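Local atomic coordinates of salmonella plasmid virulence: SpvB (Salmonella typhimurium, PDB entry 6P0X), a protein that probably transfers ADP-ribose from NAD(+) to an arginine of host-cell actin and so blocks filament assembly, the chain described here being only its N-terminal domain. Residues 134-139 against 226-231; 158-163 against 276-281. All coordinates share one frame; numbering follows the deposited sequence. Where two conformers were deposited one is given.

How the interactions relate
From the N terminus the segments come in the order 134-139, 158-163, 226-231 and 276-281, so the two contacts cross instead of nesting. Interaction 1 brings strand 135-140 against the loop between strands 215-218 and 237-244, closing a stretch of 86 residues. Interaction 2 starts inside that stretch and closes one of 112 residues, setting the turn after strand 156-159 against the loop that leads into strand 280-282. The first segments are connected through neighbouring strands: 135-140 pairs with 146-149, which pairs with 165-175, and this long strand also pairs with 156-159. The contacts do not touch each other; their centres are about 21 Å apart.

Interaction 1 of 2, residues 134-139 against 226-231; sequences DDFWLL and YLWTSA
The six-membered half of the Trp-228 indole meets the ring of Phe-136 and the end of Leu-138, both obliquely. Trp-228 CZ3 lies 3.9 Å from Phe-136 CE1, with Phe-136 CZ scarcely farther. Two bonds along the same benzo rim, past CH2, Trp-228 CZ2 sits 4.0 Å from Leu-138 CD1 and 4.1 Å from Leu-138 CD2, so the leucine fork presents both methyls to a single carbon. No hydrogen bond crosses here; these three buried side chains meet through carbon alone. The Trp-228 side chain runs at about a right angle to each of the other two. Beyond this pair of segments, Trp-228 stacks on Tyr-99, and the Phe-136 ring meets Trp-127 with their planes roughly 20° apart.

Phe-136 and Leu-138 are two residues apart on strand 135-140 of this beta-rich N-terminal domain and therefore project from the same side, toward residues 226-231. Trp-137 between them turns to the other side, where it stacks on Tyr-126. The backbones stay far apart, with Leu-138 CA 11.0 Å from Trp-228 CA, and the side chains from both segments bridge the gap. With CG anti to its carbonyl carbon (chi1 -75°), Trp-228 extends its benzo end to the strand although its CB does not aim there.

Residues 226-229 follow helical backbone angles, and Thr-229 N bonds to Tyr-226 O at 3.0 Å. At the start of this turn the two oxygens of Glu-173 accept from the backbone N of Tyr-226 and of Leu-227, one each.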
# COMPACT_ATOMS: atom_id res chain seq x y z
N ASP A 134 -16.57 -3.15 9.65
CA ASP A 134 -15.46 -2.72 8.81
C ASP A 134 -14.51 -1.84 9.61
O ASP A 134 -14.92 -0.83 10.20
CB ASP A 134 -15.98 -1.99 7.57
CG ASP A 134 -16.61 -2.93 6.55
OD1 ASP A 134 -16.89 -4.10 6.91
OD2 ASP A 134 -16.82 -2.51 5.40
N ASP A 135 -13.23 -2.23 9.63
CA ASP A 135 -12.23 -1.60 10.47
C ASP A 135 -11.08 -1.04 9.63
O ASP A 135 -10.69 -1.63 8.62
CB ASP A 135 -11.69 -2.60 11.51
CG ASP A 135 -10.98 -3.79 10.89
OD1 ASP A 135 -11.42 -4.28 9.83
OD2 ASP A 135 -9.96 -4.24 11.46
N PHE A 136 -10.55 0.10 10.08
CA PHE A 136 -9.45 0.78 9.39
C PHE A 136 -8.74 1.68 10.38
O PHE A 136 -9.13 1.78 11.55
CB PHE A 136 -9.97 1.56 8.18
CG PHE A 136 -11.05 2.55 8.50
CD1 PHE A 136 -10.73 3.84 8.88
CD2 PHE A 136 -12.38 2.19 8.43
CE1 PHE A 136 -11.72 4.76 9.17
CE2 PHE A 136 -13.38 3.10 8.72
CZ PHE A 136 -13.05 4.39 9.09
N TRP A 137 -7.67 2.34 9.93
CA TRP A 137 -6.88 3.21 10.80
C TRP A 137 -6.81 4.62 10.23
O TRP A 137 -6.81 4.82 9.01
CB TRP A 137 -5.46 2.65 11.00
CG TRP A 137 -5.44 1.39 11.82
CD1 TRP A 137 -5.74 0.13 11.39
CD2 TRP A 137 -5.09 1.26 13.21
NE1 TRP A 137 -5.60 -0.77 12.42
CE2 TRP A 137 -5.21 -0.10 13.54
CE3 TRP A 137 -4.70 2.17 14.20
CZ2 TRP A 137 -4.94 -0.58 14.83
CZ3 TRP A 137 -4.43 1.69 15.47
CH2 TRP A 137 -4.56 0.33 15.77
N LEU A 138 -6.74 5.59 11.13
CA LEU A 138 -6.61 7.00 10.78
C LEU A 138 -5.43 7.59 11.53
O LEU A 138 -5.37 7.51 12.76
CB LEU A 138 -7.89 7.78 11.12
CG LEU A 138 -7.92 9.25 10.72
CD1 LEU A 138 -8.04 9.40 9.21
CD2 LEU A 138 -9.05 9.98 11.42
N LEU A 139 -4.49 8.18 10.79
CA LEU A 139 -3.26 8.71 11.37
C LEU A 139 -3.11 10.19 11.04
O LEU A 139 -3.11 10.57 9.87
CB LEU A 139 -2.04 7.94 10.85
CG LEU A 139 -0.68 8.56 11.22
CD1 LEU A 139 -0.49 8.55 12.72
CD2 LEU A 139 0.46 7.85 10.52
N TYR A 226 -11.27 11.74 0.33
CA TYR A 226 -12.27 11.20 -0.58
C TYR A 226 -12.86 9.89 -0.06
O TYR A 226 -14.05 9.63 -0.23
CB TYR A 226 -11.67 10.99 -1.97
CG TYR A 226 -11.03 12.21 -2.60
CD1 TYR A 226 -11.75 13.38 -2.80
CD2 TYR A 226 -9.71 12.17 -3.02
CE1 TYR A 226 -11.17 14.49 -3.38
CE2 TYR A 226 -9.11 13.27 -3.61
CZ TYR A 226 -9.84 14.43 -3.78
OH TYR A 226 -9.25 15.52 -4.37
N LEU A 227 -12.03 9.07 0.58
CA LEU A 227 -12.48 7.74 0.98
C LEU A 227 -13.45 7.78 2.15
O LEU A 227 -14.00 6.73 2.51
CB LEU A 227 -11.27 6.87 1.33
CG LEU A 227 -10.37 6.54 0.14
CD1 LEU A 227 -9.15 5.74 0.59
CD2 LEU A 227 -11.14 5.79 -0.94
N TRP A 228 -13.68 8.95 2.75
CA TRP A 228 -14.79 9.08 3.70
C TRP A 228 -16.12 8.82 3.00
O TRP A 228 -17.02 8.20 3.58
CB TRP A 228 -14.81 10.48 4.32
CG TRP A 228 -13.77 10.78 5.38
CD1 TRP A 228 -12.99 11.90 5.45
CD2 TRP A 228 -13.42 9.97 6.51
NE1 TRP A 228 -12.18 11.84 6.55
CE2 TRP A 228 -12.42 10.67 7.22
CE3 TRP A 228 -13.85 8.73 7.00
CZ2 TRP A 228 -11.84 10.16 8.39
CZ3 TRP A 228 -13.28 8.23 8.16
CH2 TRP A 228 -12.28 8.95 8.84
N THR A 229 -16.26 9.29 1.76
CA THR A 229 -17.52 9.28 1.04
C THR A 229 -17.71 8.03 0.18
O THR A 229 -18.76 7.39 0.23
CB THR A 229 -17.62 10.53 0.17
OG1 THR A 229 -17.66 11.69 1.00
CG2 THR A 229 -18.87 10.49 -0.70
N SER A 230 -16.70 7.68 -0.62
CA SER A 230 -16.84 6.62 -1.61
C SER A 230 -15.70 5.62 -1.46
O SER A 230 -14.70 5.86 -0.79
CB SER A 230 -16.84 7.20 -3.03
OG SER A 230 -15.77 8.12 -3.19
N ALA A 231 -15.88 4.47 -2.12
CA ALA A 231 -14.86 3.43 -2.11
C ALA A 231 -13.73 3.75 -3.08
O ALA A 231 -12.59 3.31 -2.87
CB ALA A 231 -15.47 2.08 -2.45

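Interaction 2 of 2, residues 158-163 against 276-281; sequences SDPQAA and YGFEIR. With GOL (glycerol), chain H.
Phe-278 lies flat against the backbone of Asp-159: Asp-159 CA stands 3.5 Å from the centroid of the phenyl ring and 6° off its normal, a CH-pi contact over the middle of one face. The strand continues across the same ring, with Asp-159 N 3.4 Å from Phe-278 CZ. From Asp-159 CB outward the two side chains run past each other in opposite directions. The aspartate has CG anti to its own N (chi1 -176°), which carries the carboxylate back beside Phe-278 CB, its plane 11° from that of the ring. Pro-160 adds its CD, 3.8 Å from Phe-278 CD1.

The carboxylate has work on both oxygens. Gln-161 N gives a hydrogen bond of 2.9 Å to Asp-159 OD1, arriving from well above the carboxylate plane, which makes an Asx turn. It is superposed on a type I beta turn from Asp-159 to Ala-162, closed by Ala-162 N to Asp-159 O at 3.0 Å. This turn leaves strand 156-159 and leads back to strand 165-175, whose His-165 pairs with Asp-159 through the backbone and whose Ala-167 also packs on Phe-278. Two residues before Phe-278, Tyr-276 lines an acrylic acid pocket.

A glycerol, probably from the crystallisation liquor, spans the two segments. Its O3 donates to Asp-159 OD2 at 2.6 Å, its O2 to Gly-277 O at 3.1 Å, and its C3 lies at the edge of the Phe-278 ring; His-165 ND1 is a further partner. Since no direct hydrogen bond joins the segments, the protein's contact rests on van der Waals packing of backbone and side-chain atoms on the ring, with a CA hydrogen, probably polarised by its flanking peptide groups, directed toward the pi cloud; in this crystal the polar link is a glycerol.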
# COMPACT_ATOMS: atom_id res chain seq x y z
N SER A 158 -5.59 -9.46 4.37
CA SER A 158 -6.53 -10.14 5.25
C SER A 158 -6.60 -11.63 4.93
O SER A 158 -6.29 -12.07 3.82
CB SER A 158 -7.93 -9.53 5.13
OG SER A 158 -7.87 -8.12 5.28
N ASP A 159 -7.03 -12.40 5.93
CA ASP A 159 -7.28 -13.82 5.78
C ASP A 159 -8.30 -14.04 4.66
O ASP A 159 -9.42 -13.52 4.75
CB ASP A 159 -7.79 -14.41 7.10
CG ASP A 159 -8.00 -15.93 7.05
OD1 ASP A 159 -7.98 -16.54 5.97
OD2 ASP A 159 -8.17 -16.52 8.14
N PRO A 160 -7.96 -14.80 3.62
CA PRO A 160 -8.94 -15.03 2.54
C PRO A 160 -10.21 -15.72 3.01
O PRO A 160 -11.26 -15.54 2.39
CB PRO A 160 -8.15 -15.89 1.54
CG PRO A 160 -6.72 -15.53 1.80
CD PRO A 160 -6.64 -15.36 3.29
N GLN A 161 -10.14 -16.50 4.08
CA GLN A 161 -11.32 -17.18 4.61
C GLN A 161 -12.02 -16.39 5.70
O GLN A 161 -13.02 -16.86 6.24
CB GLN A 161 -10.93 -18.56 5.15
CG GLN A 161 -10.49 -19.57 4.10
CD GLN A 161 -11.24 -19.44 2.78
OE1 GLN A 161 -10.63 -19.25 1.73
NE2 GLN A 161 -12.57 -19.54 2.83
N ALA A 162 -11.53 -15.20 6.04
CA ALA A 162 -12.12 -14.39 7.11
C ALA A 162 -11.69 -12.94 6.88
O ALA A 162 -10.65 -12.51 7.38
CB ALA A 162 -11.70 -14.88 8.48
N ALA A 163 -12.50 -12.21 6.11
CA ALA A 163 -12.16 -10.85 5.71
C ALA A 163 -12.02 -9.91 6.90
O ALA A 163 -11.33 -8.89 6.81
CB ALA A 163 -13.20 -10.31 4.73
N TYR A 276 1.14 -14.69 10.04
CA TYR A 276 -0.11 -14.04 10.41
C TYR A 276 -1.26 -15.02 10.66
O TYR A 276 -2.36 -14.58 10.99
CB TYR A 276 -0.53 -13.03 9.35
CG TYR A 276 0.32 -11.78 9.32
CD1 TYR A 276 0.43 -10.97 10.45
CD2 TYR A 276 0.97 -11.39 8.16
CE1 TYR A 276 1.20 -9.82 10.42
CE2 TYR A 276 1.74 -10.24 8.12
CZ TYR A 276 1.85 -9.46 9.26
OH TYR A 276 2.62 -8.31 9.22
N GLY A 277 -1.04 -16.32 10.48
CA GLY A 277 -2.09 -17.29 10.71
C GLY A 277 -2.86 -17.71 9.48
O GLY A 277 -3.80 -18.49 9.61
N PHE A 278 -2.50 -17.18 8.31
CA PHE A 278 -3.08 -17.62 7.05
C PHE A 278 -2.00 -17.50 5.98
O PHE A 278 -0.99 -16.82 6.16
CB PHE A 278 -4.33 -16.81 6.68
CG PHE A 278 -4.12 -15.32 6.67
CD1 PHE A 278 -3.70 -14.66 5.52
CD2 PHE A 278 -4.35 -14.56 7.81
CE1 PHE A 278 -3.50 -13.29 5.51
CE2 PHE A 278 -4.16 -13.19 7.81
CZ PHE A 278 -3.74 -12.55 6.65
N GLU A 279 -2.23 -18.16 4.85
CA GLU A 279 -1.24 -18.20 3.79
C GLU A 279 -1.23 -16.89 3.01
O GLU A 279 -2.28 -16.34 2.67
CB GLU A 279 -1.51 -19.38 2.84
CG GLU A 279 -0.56 -19.45 1.63
CD GLU A 279 -0.55 -20.82 0.96
OE1 GLU A 279 0.38 -21.09 0.17
OE2 GLU A 279 -1.47 -21.63 1.21
N ILE A 280 -0.03 -16.39 2.75
CA ILE A 280 0.19 -15.24 1.88
C ILE A 280 1.21 -15.68 0.85
O ILE A 280 2.40 -15.79 1.16
CB ILE A 280 0.67 -14.00 2.65
CG1 ILE A 280 -0.35 -13.61 3.73
CG2 ILE A 280 0.91 -12.85 1.70
CD1 ILE A 280 0.07 -12.39 4.53
N ARG A 281 0.76 -15.94 -0.37
CA ARG A 281 1.63 -16.45 -1.42
C ARG A 281 1.97 -15.33 -2.40
O ARG A 281 1.11 -14.51 -2.73
CB ARG A 281 0.96 -17.62 -2.16
CG ARG A 281 1.85 -18.34 -3.15
CD ARG A 281 1.44 -19.81 -3.28
NE ARG A 281 2.35 -20.58 -4.12
CZ ARG A 281 3.52 -21.07 -3.71
NH1 ARG A 281 3.94 -20.85 -2.47
NH2 ARG A 281 4.28 -21.77 -4.55
C1 GOL H . -7.75 -17.91 11.85
O1 GOL H . -7.42 -19.21 12.28
C2 GOL H . -6.48 -17.03 12.01
O2 GOL H . -5.33 -17.77 12.26
C3 GOL H . -6.37 -16.24 10.68
O3 GOL H . -7.57 -15.55 10.50